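Long-range contacts in putative SnoaL-like polyketide cyclase (Shewanella putrefaciens, PDB 3GZB), which is of unknown function but has a SnoaL-like domain of the NTF2 clan and may act as a polyketide cyclase: residues T40-Y45 and F65-L70; D53-R58 and D140-Q145; Y80-E85 and G98-K103; G91-M96 and S125-M130. All coordinates share one frame; numbering follows the deposited sequence.

Contact 1 of 4, residues T40-Y45 and F65-L70; sequences TLITFY and FIIDFL
Y45 OH hydrogen-bonds to Y29 OH of helix 21-34 and, on its apolar flank, rests 3.7 Å from I66 CG2 and 4.0 Å from L70 CD1. A type I turn from I42 to Y45 swings the phenol toward helix 63-73. There I66 touches the ring with its CG2 branch, 3.6 Å from Y45 CE2, and holds CD1 over one ring face, while I67 CD1 sits at the edge, 3.9 Å from Y45 CE2. I67 is bent at chi2 (-76°), which brings that methyl to L41 CD2 as well as to the ring; its CG1 meets I42 CG1 at 3.8 Å, the two side chains crossing at about a right angle. L41 CD2 and L70 CD1 are packed tightly, 3.4 Å apart. With a leucine in place of Y45, Y29 OH would probably lose a partner and I66 the flat surface it packs on. No hydrogen bond crosses between 40-45 and 65-70, which implies that close fit of greasy side chains holds the two together, the one polar tip being satisfied by a third helix.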
loop_
_atom_site.group_PDB
_atom_site.type_symbol
_atom_site.label_atom_id
_atom_site.label_comp_id
_atom_site.label_asym_id
_atom_site.label_seq_id
_atom_site.Cartn_x
_atom_site.Cartn_y
_atom_site.Cartn_z
ATOM N N THR A 40 23.807 -4.769 7.204
ATOM C CA THR A 40 23.171 -3.457 7.290
ATOM C C THR A 40 21.748 -3.600 7.748
ATOM O O THR A 40 21.266 -2.827 8.569
ATOM C CB THR A 40 23.209 -2.744 5.936
ATOM O OG1 THR A 40 24.580 -2.509 5.562
ATOM C CG2 THR A 40 22.437 -1.415 5.966
ATOM N N LEU A 41 21.037 -4.573 7.187
ATOM C CA LEU A 41 19.622 -4.708 7.480
ATOM C C LEU A 41 19.349 -4.893 8.963
ATOM O O LEU A 41 18.422 -4.267 9.513
ATOM C CB LEU A 41 18.979 -5.849 6.689
ATOM C CG LEU A 41 17.456 -5.740 6.520
ATOM C CD1 LEU A 41 17.095 -4.599 5.584
ATOM C CD2 LEU A 41 16.802 -7.051 6.007
ATOM N N ILE A 42 20.169 -5.684 9.657
ATOM C CA ILE A 42 19.846 -5.947 11.057
ATOM C C ILE A 42 20.001 -4.679 11.912
ATOM O O ILE A 42 19.361 -4.595 12.971
ATOM C CB ILE A 42 20.598 -7.151 11.603
ATOM C CG1 ILE A 42 19.879 -7.720 12.844
ATOM C CG2 ILE A 42 22.043 -6.774 11.840
ATOM C CD1 ILE A 42 20.514 -9.014 13.397
ATOM N N THR A 43 20.800 -3.702 11.462
ATOM C CA THR A 43 20.884 -2.392 12.169
ATOM C C THR A 43 19.552 -1.658 12.221
ATOM O O THR A 43 19.359 -0.780 13.070
ATOM C CB THR A 43 21.939 -1.451 11.608
ATOM O OG1 THR A 43 21.521 -0.836 10.402
ATOM C CG2 THR A 43 23.320 -2.136 11.420
ATOM N N PHE A 44 18.617 -2.000 11.332
ATOM C CA PHE A 44 17.345 -1.336 11.308
ATOM C C PHE A 44 16.310 -2.039 12.197
ATOM O O PHE A 44 15.179 -1.556 12.312
ATOM C CB PHE A 44 16.758 -1.319 9.886
ATOM C CG PHE A 44 17.400 -0.320 8.964
ATOM C CD1 PHE A 44 18.489 -0.673 8.177
ATOM C CD2 PHE A 44 16.882 0.959 8.848
ATOM C CE1 PHE A 44 19.048 0.281 7.303
ATOM C CE2 PHE A 44 17.462 1.884 7.982
ATOM C CZ PHE A 44 18.523 1.547 7.232
ATOM N N TYR A 45 16.672 -3.144 12.852
ATOM C CA TYR A 45 15.705 -3.878 13.658
ATOM C C TYR A 45 16.116 -3.925 15.125
ATOM O O TYR A 45 17.320 -3.881 15.470
ATOM C CB TYR A 45 15.570 -5.347 13.190
ATOM C CG TYR A 45 15.105 -5.562 11.778
ATOM C CD1 TYR A 45 14.137 -4.765 11.200
ATOM C CD2 TYR A 45 15.646 -6.593 11.014
ATOM C CE1 TYR A 45 13.688 -5.002 9.909
ATOM C CE2 TYR A 45 15.230 -6.836 9.722
ATOM C CZ TYR A 45 14.254 -6.018 9.152
ATOM O OH TYR A 45 13.843 -6.314 7.861
ATOM N N PHE A 65 14.587 -13.051 14.441
ATOM C CA PHE A 65 13.671 -13.958 13.753
ATOM C C PHE A 65 13.412 -13.481 12.311
ATOM O O PHE A 65 13.279 -14.318 11.405
ATOM C CB PHE A 65 12.347 -13.970 14.518
ATOM C CG PHE A 65 12.368 -14.645 15.875
ATOM C CD1 PHE A 65 13.487 -15.197 16.450
ATOM C CD2 PHE A 65 11.214 -14.672 16.625
ATOM C CE1 PHE A 65 13.460 -15.810 17.713
ATOM C CE2 PHE A 65 11.182 -15.261 17.888
ATOM C CZ PHE A 65 12.302 -15.826 18.432
ATOM N N ILE A 66 13.337 -12.176 12.115
ATOM C CA ILE A 66 13.114 -11.622 10.779
ATOM C C ILE A 66 14.324 -11.961 9.886
ATOM O O ILE A 66 14.158 -12.470 8.784
ATOM C CB ILE A 66 12.855 -10.108 10.811
ATOM C CG1 ILE A 66 11.619 -9.791 11.613
ATOM C CG2 ILE A 66 12.828 -9.528 9.380
ATOM C CD1 ILE A 66 11.485 -8.287 11.976
ATOM N N ILE A 67 15.535 -11.697 10.389
ATOM C CA ILE A 67 16.743 -11.938 9.583
ATOM C C ILE A 67 16.867 -13.411 9.218
ATOM O O ILE A 67 17.221 -13.778 8.095
ATOM C CB ILE A 67 18.018 -11.403 10.265
ATOM C CG1 ILE A 67 17.979 -9.864 10.351
ATOM C CG2 ILE A 67 19.325 -11.897 9.550
ATOM C CD1 ILE A 67 18.275 -9.118 9.045
ATOM N N ASP A 68 16.617 -14.304 10.184
ATOM C CA ASP A 68 16.703 -15.723 9.839
ATOM C C ASP A 68 15.696 -16.135 8.763
ATOM O O ASP A 68 16.057 -16.872 7.852
ATOM C CB ASP A 68 16.534 -16.613 11.086
ATOM C CG ASP A 68 16.933 -18.023 10.834
ATOM O OD1 ASP A 68 18.160 -18.262 10.794
ATOM O OD2 ASP A 68 16.067 -18.910 10.687
ATOM N N PHE A 69 14.460 -15.682 8.877
ATOM C CA PHE A 69 13.439 -15.938 7.872
ATOM C C PHE A 69 13.867 -15.413 6.492
ATOM O O PHE A 69 13.748 -16.139 5.490
ATOM C CB PHE A 69 12.084 -15.376 8.353
ATOM C CG PHE A 69 11.238 -14.758 7.273
ATOM C CD1 PHE A 69 10.565 -15.525 6.374
ATOM C CD2 PHE A 69 11.130 -13.400 7.198
ATOM C CE1 PHE A 69 9.793 -14.925 5.379
ATOM C CE2 PHE A 69 10.373 -12.786 6.183
ATOM C CZ PHE A 69 9.714 -13.556 5.296
ATOM N N LEU A 70 14.377 -14.194 6.451
ATOM C CA LEU A 70 14.805 -13.572 5.160
ATOM C C LEU A 70 15.951 -14.356 4.551
ATOM O O LEU A 70 15.912 -14.667 3.348
ATOM C CB LEU A 70 15.212 -12.132 5.374
ATOM C CG LEU A 70 14.103 -11.190 5.740
ATOM C CD1 LEU A 70 14.702 -9.785 6.103
ATOM C CD2 LEU A 70 13.089 -11.081 4.565
#

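Contact 2 of 4, residues D53-R58 and D140-Q145; sequences DKTANR and DLIDYQ
Y144 OH donates a very short hydrogen bond, 2.5 Å, to D53 OD2, which lies at the edge of the phenol and in its plane; carboxylate and ring planes are only 11° apart. D53 closes strand 50-53 of the SnoaL-like fold with a parallel bridge to D140 on strand 134-142, and its side chain begins an Asx motif: D53 OD1 accepts from A56 N, which comes from above the carboxylate plane and holds the group in place. T55 is modelled in two conformers; in the one described, its OG1 donates to D53 OD1 from the syn side at 2.6 Å, helping to fix the carboxylate's rotation, and accepts from I142 N at 2.9 Å, nearly straight at 172°. K54 N completes the backbone joint by donating to D140 O at 3.0 Å. One shell further out, I142 CG2 sits over the centre of the Y144 ring, 3.6 Å above its plane, and D143 occupies the N-cap position of helix 144-151. On the outer side, L141 O accepts from Y88 OH of the second subunit. D140 OD1 is hydrogen-bonded to T124 OG1 and H138 NE2, while a water donates to both aspartates, 2.7 Å from D53 OD2 and 2.8 Å from D140 OD2.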
loop_
_atom_site.group_PDB
_atom_site.type_symbol
_atom_site.label_atom_id
_atom_site.label_comp_id
_atom_site.label_asym_id
_atom_site.label_seq_id
_atom_site.Cartn_x
_atom_site.Cartn_y
_atom_site.Cartn_z
ATOM N N ASP A 53 4.019 -9.889 6.245
ATOM C CA ASP A 53 3.448 -10.093 4.917
ATOM C C ASP A 53 1.964 -10.390 5.148
ATOM O O ASP A 53 1.563 -11.505 5.524
ATOM C CB ASP A 53 4.174 -11.159 4.152
ATOM C CG ASP A 53 3.607 -11.343 2.713
ATOM O OD1 ASP A 53 2.395 -11.123 2.510
ATOM O OD2 ASP A 53 4.409 -11.754 1.869
ATOM N N LYS A 54 1.157 -9.349 4.983
ATOM C CA LYS A 54 -0.266 -9.470 5.284
ATOM C C LYS A 54 -0.963 -10.336 4.268
ATOM O O LYS A 54 -1.911 -11.048 4.615
ATOM C CB LYS A 54 -0.974 -8.129 5.407
ATOM C CG LYS A 54 -0.687 -7.442 6.662
ATOM C CD LYS A 54 -1.508 -6.201 6.756
ATOM C CE LYS A 54 -2.974 -6.455 7.058
ATOM N NZ LYS A 54 -3.783 -5.187 7.028
ATOM N N THR A 55 -0.519 -10.303 3.018
ATOM C CA THR A 55 -1.079 -11.175 1.985
ATOM C C THR A 55 -0.901 -12.616 2.372
ATOM O O THR A 55 -1.924 -13.327 2.366
ATOM C CB THR A 55 -0.579 -10.735 0.596
ATOM O OG1 THR A 55 0.776 -10.261 0.671
ATOM C CG2 THR A 55 -1.456 -9.631 0.059
ATOM N N ALA A 56 0.315 -12.993 2.836
ATOM C CA ALA A 56 0.644 -14.386 3.209
ATOM C C ALA A 56 0.172 -14.715 4.619
ATOM O O ALA A 56 0.247 -15.901 5.026
ATOM C CB ALA A 56 2.121 -14.607 3.085
ATOM N N ASN A 57 -0.267 -13.722 5.355
ATOM C CA ASN A 57 -0.633 -13.845 6.741
ATOM C C ASN A 57 0.485 -14.457 7.582
ATOM O O ASN A 57 0.288 -15.443 8.320
ATOM C CB ASN A 57 -1.937 -14.596 6.957
ATOM C CG ASN A 57 -2.547 -14.266 8.299
ATOM O OD1 ASN A 57 -2.545 -13.119 8.773
ATOM N ND2 ASN A 57 -3.064 -15.303 8.943
ATOM N N ARG A 58 1.651 -13.834 7.466
ATOM C CA ARG A 58 2.873 -14.229 8.183
ATOM C C ARG A 58 3.464 -12.989 8.892
ATOM O O ARG A 58 4.030 -12.136 8.195
ATOM C CB ARG A 58 3.934 -14.801 7.231
ATOM C CG ARG A 58 3.562 -16.094 6.455
ATOM C CD ARG A 58 3.259 -17.234 7.421
ATOM N NE ARG A 58 3.099 -18.514 6.743
ATOM C CZ ARG A 58 1.938 -19.082 6.474
ATOM N NH1 ARG A 58 0.805 -18.494 6.798
ATOM N NH2 ARG A 58 1.925 -20.266 5.878
ATOM N N ASP A 140 4.117 -5.894 3.956
ATOM C CA ASP A 140 4.062 -6.208 2.559
ATOM C C ASP A 140 2.679 -6.670 2.132
ATOM O O ASP A 140 2.042 -7.462 2.827
ATOM C CB ASP A 140 5.041 -7.303 2.173
ATOM C CG ASP A 140 6.443 -6.802 1.874
ATOM O OD1 ASP A 140 6.712 -5.570 1.809
ATOM O OD2 ASP A 140 7.327 -7.719 1.704
ATOM N N LEU A 141 2.236 -6.150 0.995
ATOM C CA LEU A 141 1.024 -6.605 0.312
ATOM C C LEU A 141 1.441 -7.024 -1.082
ATOM O O LEU A 141 1.590 -6.176 -1.972
ATOM C CB LEU A 141 -0.033 -5.485 0.263
ATOM C CG LEU A 141 -0.606 -4.984 1.576
ATOM C CD1 LEU A 141 -1.431 -3.708 1.353
ATOM C CD2 LEU A 141 -1.421 -6.067 2.265
ATOM N N ILE A 142 1.684 -8.320 -1.269
ATOM C CA ILE A 142 2.297 -8.859 -2.496
ATOM C C ILE A 142 1.233 -9.499 -3.354
ATOM O O ILE A 142 0.381 -10.252 -2.846
ATOM C CB ILE A 142 3.316 -9.919 -2.138
ATOM C CG1 ILE A 142 4.378 -9.394 -1.172
ATOM C CG2 ILE A 142 4.019 -10.524 -3.369
ATOM C CD1 ILE A 142 5.167 -8.202 -1.614
ATOM N N ASP A 143 1.279 -9.236 -4.676
ATOM C CA ASP A 143 0.334 -9.855 -5.623
ATOM C C ASP A 143 0.857 -11.225 -6.088
ATOM O O ASP A 143 1.413 -11.398 -7.183
ATOM C CB ASP A 143 0.096 -8.902 -6.831
ATOM C CG ASP A 143 -0.900 -9.412 -7.834
ATOM O OD1 ASP A 143 -1.474 -10.498 -7.668
ATOM O OD2 ASP A 143 -1.050 -8.676 -8.830
ATOM N N TYR A 144 0.649 -12.231 -5.238
ATOM C CA TYR A 144 1.161 -13.579 -5.515
ATOM C C TYR A 144 0.477 -14.233 -6.706
ATOM O O TYR A 144 1.108 -15.001 -7.411
ATOM C CB TYR A 144 0.978 -14.481 -4.290
ATOM C CG TYR A 144 1.920 -14.159 -3.172
ATOM C CD1 TYR A 144 3.258 -14.361 -3.313
ATOM C CD2 TYR A 144 1.472 -13.613 -1.961
ATOM C CE1 TYR A 144 4.146 -14.061 -2.311
ATOM C CE2 TYR A 144 2.371 -13.286 -0.955
ATOM C CZ TYR A 144 3.662 -13.534 -1.122
ATOM O OH TYR A 144 4.580 -13.248 -0.117
ATOM N N GLN A 145 -0.800 -13.949 -6.962
ATOM C CA GLN A 145 -1.445 -14.552 -8.114
ATOM C C GLN A 145 -0.797 -14.104 -9.415
ATOM O O GLN A 145 -0.615 -14.944 -10.321
ATOM C CB GLN A 145 -2.942 -14.268 -8.153
ATOM C CG GLN A 145 -3.671 -15.044 -9.280
ATOM C CD GLN A 145 -3.561 -16.561 -9.107
ATOM O OE1 GLN A 145 -3.995 -17.102 -8.090
ATOM N NE2 GLN A 145 -2.921 -17.253 -10.081
HETATM O O HOH W 1 6.758 -10.464 1.517
#

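Contact 3 of 4, residues Y80-E85 and G98-K103; sequences YDFNIE and GNYHFK. With EDO (1,2-ethanediol), chain M.
Strands 81-84 and 98-103 run antiparallel at 158°, with D81-H101 and N83-N99 as hydrogen-bonded pairs and F82-Y100 and I84-G98 as non-hydrogen-bonded ones; N83 N to N99 O and H101 N to D81 O are the shorter bonds, both 2.8 Å. On one face the rings of F82 and Y100 form an offset stack, centroids 4.1 Å apart and planes at 8°. F82 has CG anti to its own N (chi1 -173°), which lays its ring over Y100, while I84 CG2 lies against the other face of F82. Y80 and F102 make a second offset stack, with centroids 4.3 Å apart, and Y100 CD1 meets the edge of the Y80 ring. This aromatic face belongs to the curved sheet of the NTF2-like fold and looks toward helix 21-34, whose M30 packs on both F82 and Y100. A valine in place of Y100 is likely to leave F82 without its stacking partner and T124 OG1 without the phenol it bonds. G98 CA lies 3.2 Å from N83 O, leaving no room there for a CB. On the reverse face, one water joins D81 OD2, N83 ND2 and H101 ND1, lying in the plane of the imidazole, and H101 NE2 is hydrogen-bonded to D117 OD1. Nearby, K103 N donates to 1,2-ethanediol O1, 3.0 Å away, and C1 of that diol lies over one face of H101.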
loop_
_atom_site.group_PDB
_atom_site.type_symbol
_atom_site.label_atom_id
_atom_site.label_comp_id
_atom_site.label_asym_id
_atom_site.label_seq_id
_atom_site.Cartn_x
_atom_site.Cartn_y
_atom_site.Cartn_z
ATOM N N TYR A 80 17.592 -8.567 -6.243
ATOM C CA TYR A 80 16.342 -8.263 -6.912
ATOM C C TYR A 80 16.075 -6.768 -6.825
ATOM O O TYR A 80 16.765 -6.061 -6.114
ATOM C CB TYR A 80 15.189 -9.096 -6.378
ATOM C CG TYR A 80 14.834 -8.925 -4.924
ATOM C CD1 TYR A 80 15.623 -9.468 -3.910
ATOM C CD2 TYR A 80 13.656 -8.283 -4.567
ATOM C CE1 TYR A 80 15.278 -9.343 -2.565
ATOM C CE2 TYR A 80 13.285 -8.163 -3.219
ATOM C CZ TYR A 80 14.094 -8.738 -2.231
ATOM O OH TYR A 80 13.752 -8.667 -0.896
ATOM N N ASP A 81 15.123 -6.292 -7.615
ATOM C CA ASP A 81 14.847 -4.854 -7.662
ATOM C C ASP A 81 13.449 -4.547 -7.207
ATOM O O ASP A 81 12.527 -5.357 -7.413
ATOM C CB ASP A 81 15.054 -4.287 -9.062
ATOM C CG ASP A 81 16.487 -4.397 -9.537
ATOM O OD1 ASP A 81 17.428 -4.358 -8.717
ATOM O OD2 ASP A 81 16.655 -4.531 -10.768
ATOM N N PHE A 82 13.285 -3.399 -6.570
ATOM C CA PHE A 82 11.981 -2.860 -6.309
ATOM C C PHE A 82 11.838 -1.645 -7.225
ATOM O O PHE A 82 12.522 -0.642 -7.007
ATOM C CB PHE A 82 11.795 -2.504 -4.845
ATOM C CG PHE A 82 10.408 -2.094 -4.440
ATOM C CD1 PHE A 82 9.259 -2.612 -5.001
ATOM C CD2 PHE A 82 10.268 -1.276 -3.368
ATOM C CE1 PHE A 82 8.026 -2.281 -4.534
ATOM C CE2 PHE A 82 9.004 -0.947 -2.880
ATOM C CZ PHE A 82 7.893 -1.442 -3.487
ATOM N N ASN A 83 11.034 -1.792 -8.263
ATOM C CA ASN A 83 10.847 -0.755 -9.272
ATOM C C ASN A 83 9.608 -0.013 -8.870
ATOM O O ASN A 83 8.470 -0.489 -9.037
ATOM C CB ASN A 83 10.751 -1.389 -10.641
ATOM C CG ASN A 83 12.039 -2.036 -11.067
ATOM O OD1 ASN A 83 13.106 -1.471 -10.871
ATOM N ND2 ASN A 83 11.966 -3.234 -11.636
ATOM N N ILE A 84 9.817 1.172 -8.324
ATOM C CA ILE A 84 8.677 1.901 -7.777
ATOM C C ILE A 84 7.974 2.801 -8.764
ATOM O O ILE A 84 8.603 3.413 -9.673
ATOM C CB ILE A 84 8.994 2.678 -6.556
ATOM C CG1 ILE A 84 10.033 3.714 -6.791
ATOM C CG2 ILE A 84 9.363 1.682 -5.362
ATOM C CD1 ILE A 84 10.039 4.806 -5.605
ATOM N N GLU A 85 6.663 2.781 -8.681
ATOM C CA GLU A 85 5.811 3.701 -9.416
ATOM C C GLU A 85 5.506 4.971 -8.638
ATOM O O GLU A 85 5.364 6.076 -9.228
ATOM C CB GLU A 85 4.510 3.003 -9.800
ATOM C CG GLU A 85 4.750 1.838 -10.755
ATOM C CD GLU A 85 5.352 2.238 -12.097
ATOM O OE1 GLU A 85 5.068 3.367 -12.577
ATOM O OE2 GLU A 85 6.096 1.401 -12.674
ATOM N N GLY A 98 4.827 -0.450 -6.275
ATOM C CA GLY A 98 5.724 -0.812 -7.336
ATOM C C GLY A 98 5.682 -2.281 -7.678
ATOM O O GLY A 98 4.667 -2.925 -7.471
ATOM N N ASN A 99 6.745 -2.786 -8.313
ATOM C CA ASN A 99 6.874 -4.165 -8.728
ATOM C C ASN A 99 8.228 -4.669 -8.248
ATOM O O ASN A 99 9.259 -3.975 -8.423
ATOM C CB ASN A 99 6.803 -4.356 -10.263
ATOM C CG ASN A 99 5.451 -4.082 -10.826
ATOM O OD1 ASN A 99 4.600 -4.951 -10.844
ATOM N ND2 ASN A 99 5.244 -2.862 -11.322
ATOM N N TYR A 100 8.251 -5.866 -7.668
ATOM C CA TYR A 100 9.482 -6.519 -7.347
ATOM C C TYR A 100 9.904 -7.419 -8.507
ATOM O O TYR A 100 9.141 -8.315 -8.914
ATOM C CB TYR A 100 9.393 -7.359 -6.082
ATOM C CG TYR A 100 9.276 -6.580 -4.779
ATOM C CD1 TYR A 100 10.403 -6.018 -4.179
ATOM C CD2 TYR A 100 8.060 -6.353 -4.178
ATOM C CE1 TYR A 100 10.313 -5.352 -2.987
ATOM C CE2 TYR A 100 7.975 -5.616 -2.970
ATOM C CZ TYR A 100 9.114 -5.140 -2.386
ATOM O OH TYR A 100 9.023 -4.484 -1.170
ATOM N N HIS A 101 11.073 -7.154 -9.047
ATOM C CA HIS A 101 11.626 -7.884 -10.196
ATOM C C HIS A 101 12.724 -8.814 -9.744
ATOM O O HIS A 101 13.767 -8.356 -9.254
ATOM C CB HIS A 101 12.148 -6.863 -11.229
ATOM C CG HIS A 101 12.687 -7.498 -12.460
ATOM N ND1 HIS A 101 13.601 -6.865 -13.268
ATOM C CD2 HIS A 101 12.386 -8.673 -13.064
ATOM C CE1 HIS A 101 13.874 -7.642 -14.311
ATOM N NE2 HIS A 101 13.150 -8.746 -14.218
ATOM N N PHE A 102 12.477 -10.114 -9.955
ATOM C CA PHE A 102 13.430 -11.166 -9.673
ATOM C C PHE A 102 13.845 -11.827 -10.996
ATOM O O PHE A 102 12.990 -12.222 -11.808
ATOM C CB PHE A 102 12.846 -12.267 -8.792
ATOM C CG PHE A 102 12.520 -11.853 -7.383
ATOM C CD1 PHE A 102 11.319 -11.242 -7.088
ATOM C CD2 PHE A 102 13.393 -12.153 -6.346
ATOM C CE1 PHE A 102 10.986 -10.940 -5.779
ATOM C CE2 PHE A 102 13.066 -11.809 -5.026
ATOM C CZ PHE A 102 11.872 -11.226 -4.761
ATOM N N LYS A 103 15.145 -11.978 -11.178
ATOM C CA LYS A 103 15.730 -12.745 -12.290
ATOM C C LYS A 103 16.867 -13.611 -11.782
ATOM O O LYS A 103 17.759 -13.123 -11.056
ATOM C CB LYS A 103 16.192 -11.842 -13.401
ATOM C CG LYS A 103 16.777 -12.601 -14.624
ATOM C CD LYS A 103 16.940 -11.636 -15.793
ATOM C CE LYS A 103 17.203 -12.361 -17.119
ATOM N NZ LYS A 103 18.609 -12.187 -17.587
HETATM C C1 EDO M . 16.535 -8.388 -11.094
HETATM O O1 EDO M . 16.838 -9.589 -10.328
HETATM C C2 EDO M . 17.800 -7.729 -11.574
HETATM O O2 EDO M . 18.207 -8.643 -12.606
HETATM O O HOH W 2 14.633 -4.429 -12.620
HETATM O O HOH W 3 7.235 -0.711 -11.612
#

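Contact 4 of 4, residues G91-M96 and S125-M130; sequences GSLVVM and SLKLDM
Neighbouring strands of the main curved sheet meet here, 93-103 and 115-129 running antiparallel, with V94 and L126 as a hydrogen-bonded pair. V94 N donates to L126 O at 2.8 Å, almost straight at 174°, and L126 N returns the bond to V94 O at 2.9 Å; both donors lie in the carbonyl plane. Further along, L128 N donates to S92 O. On the face of V94 and L126, V94 CG2 meets L128 CD1 at 3.9 Å. The selenomethionine M96 bends at chi3 (-74°), bringing CE over to the neighbouring strand, 3.8 Å from L126 CG. In the NTF2-like fold this is the side that a helix packs on, and here A26 of helix 21-34 touches both V94 and L126. The other face carries L93, V95, S125 and K127 and turns to the dimer partner: L93 packs on K54 and V95 on L141 of the second subunit. K127, in the conformer described, folds its CD to 4.1 Å from L93 CB. At the strand end, S92 OG, in one of two modelled conformers, shares a water with M130 N and, by a longer bond, with L128 O; the same S92 OG lies 3.5 Å from M130 CG.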
loop_
_atom_site.group_PDB
_atom_site.type_symbol
_atom_site.label_atom_id
_atom_site.label_comp_id
_atom_site.label_asym_id
_atom_site.label_seq_id
_atom_site.Cartn_x
_atom_site.Cartn_y
_atom_site.Cartn_z
ATOM N N GLY A 91 4.383 11.609 7.830
ATOM C CA GLY A 91 5.361 11.447 8.884
ATOM C C GLY A 91 6.309 10.295 8.638
ATOM O O GLY A 91 6.832 10.109 7.547
ATOM N N SER A 92 6.487 9.502 9.698
ATOM C CA SER A 92 7.379 8.370 9.695
ATOM C C SER A 92 6.797 7.122 9.025
ATOM O O SER A 92 7.445 6.081 9.043
ATOM C CB SER A 92 7.822 8.023 11.130
ATOM O OG SER A 92 8.703 9.022 11.629
ATOM N N LEU A 93 5.599 7.181 8.402
ATOM C CA LEU A 93 5.009 6.040 7.665
ATOM C C LEU A 93 5.277 6.325 6.206
ATOM O O LEU A 93 4.763 7.296 5.612
ATOM C CB LEU A 93 3.507 5.989 7.917
ATOM C CG LEU A 93 2.784 4.915 7.140
ATOM C CD1 LEU A 93 3.240 3.533 7.594
ATOM C CD2 LEU A 93 1.257 5.108 7.344
ATOM N N VAL A 94 6.075 5.469 5.580
ATOM C CA VAL A 94 6.459 5.573 4.176
ATOM C C VAL A 94 5.735 4.468 3.370
ATOM O O VAL A 94 5.734 3.292 3.799
ATOM C CB VAL A 94 7.986 5.413 4.006
ATOM C CG1 VAL A 94 8.357 5.406 2.491
ATOM C CG2 VAL A 94 8.743 6.513 4.776
ATOM N N VAL A 95 5.103 4.850 2.248
ATOM C CA VAL A 95 4.311 3.949 1.430
ATOM C C VAL A 95 4.916 3.897 0.076
ATOM O O VAL A 95 5.205 4.947 -0.527
ATOM C CB VAL A 95 2.849 4.426 1.312
ATOM C CG1 VAL A 95 2.001 3.451 0.451
ATOM C CG2 VAL A 95 2.194 4.585 2.679
HETATM N N MSE A 96 5.164 2.683 -0.444
HETATM C CA MSE A 96 5.814 2.455 -1.747
HETATM C C MSE A 96 4.985 1.511 -2.567
HETATM O O MSE A 96 4.632 0.445 -2.100
HETATM C CB MSE A 96 7.226 1.909 -1.568
HETATM C CG MSE A 96 8.138 2.905 -0.839
HETATM SE SE MSE A 96 9.757 2.089 -0.140
HETATM C CE MSE A 96 8.945 1.195 1.292
ATOM N N SER A 125 4.879 -0.841 3.037
ATOM C CA SER A 125 4.941 0.310 3.902
ATOM C C SER A 125 5.931 0.049 4.997
ATOM O O SER A 125 6.105 -1.076 5.489
ATOM C CB SER A 125 3.578 0.690 4.468
ATOM O OG SER A 125 3.059 -0.341 5.323
ATOM N N LEU A 126 6.596 1.112 5.429
ATOM C CA LEU A 126 7.541 1.092 6.549
ATOM C C LEU A 126 7.127 2.138 7.561
ATOM O O LEU A 126 6.952 3.312 7.206
ATOM C CB LEU A 126 8.976 1.382 6.087
ATOM C CG LEU A 126 9.538 0.523 4.962
ATOM C CD1 LEU A 126 10.946 1.012 4.574
ATOM C CD2 LEU A 126 9.546 -0.926 5.361
ATOM N N LYS A 127 7.014 1.737 8.811
ATOM C CA LYS A 127 6.886 2.684 9.911
ATOM C C LYS A 127 8.279 2.783 10.535
ATOM O O LYS A 127 8.853 1.751 10.940
ATOM C CB LYS A 127 5.851 2.189 10.925
ATOM C CG LYS A 127 5.482 3.186 12.008
ATOM C CD LYS A 127 4.863 4.473 11.454
ATOM C CE LYS A 127 4.394 5.374 12.608
ATOM N NZ LYS A 127 4.215 6.800 12.207
ATOM N N LEU A 128 8.822 3.993 10.584
ATOM C CA LEU A 128 10.169 4.257 10.981
ATOM C C LEU A 128 10.224 4.943 12.340
ATOM O O LEU A 128 9.348 5.750 12.687
ATOM C CB LEU A 128 10.841 5.179 9.963
ATOM C CG LEU A 128 10.827 4.600 8.532
ATOM C CD1 LEU A 128 11.347 5.662 7.565
ATOM C CD2 LEU A 128 11.598 3.375 8.414
ATOM N N ASP A 129 11.272 4.604 13.088
ATOM C CA ASP A 129 11.690 5.342 14.305
ATOM C C ASP A 129 12.922 6.128 13.889
ATOM O O ASP A 129 14.041 5.572 13.760
ATOM C CB ASP A 129 11.951 4.314 15.415
ATOM C CG ASP A 129 12.613 4.909 16.661
ATOM O OD1 ASP A 129 12.912 6.115 16.682
ATOM O OD2 ASP A 129 12.858 4.104 17.604
HETATM N N MSE A 130 12.701 7.422 13.598
HETATM C CA MSE A 130 13.740 8.261 13.021
HETATM C C MSE A 130 14.888 8.493 14.022
HETATM O O MSE A 130 16.048 8.469 13.629
HETATM C CB MSE A 130 13.178 9.563 12.431
HETATM C CG MSE A 130 12.160 9.381 11.339
HETATM SE SE MSE A 130 12.913 8.510 9.795
HETATM C CE MSE A 130 14.120 9.843 9.292
HETATM O O HOH W 4 10.065 8.619 14.105
#

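Contacts 2, 3 and 4 all reach one curved sheet, with contact 1 joining helices beside it. Contacts 3 and 4 share strand 93-103 although their centres are 19 Å apart, and they meet where F82 CE2 lies 3.6 Å from M96 CB. Contact 3 also touches contact 2: I142 CD1 packs on Y100 CE2 at 4.1 Å, the centres being about 15 Å apart. Contacts 2 and 4 do not touch within the chain, yet K54 and L141 of one subunit pack on L93 and V95 of the other. Bound diols, probably from the crystallisation liquor, lie about 3 Å from the side chains of L70, Y80 and Y144, consistent with a pocket bordered by contacts 1, 2 and 3.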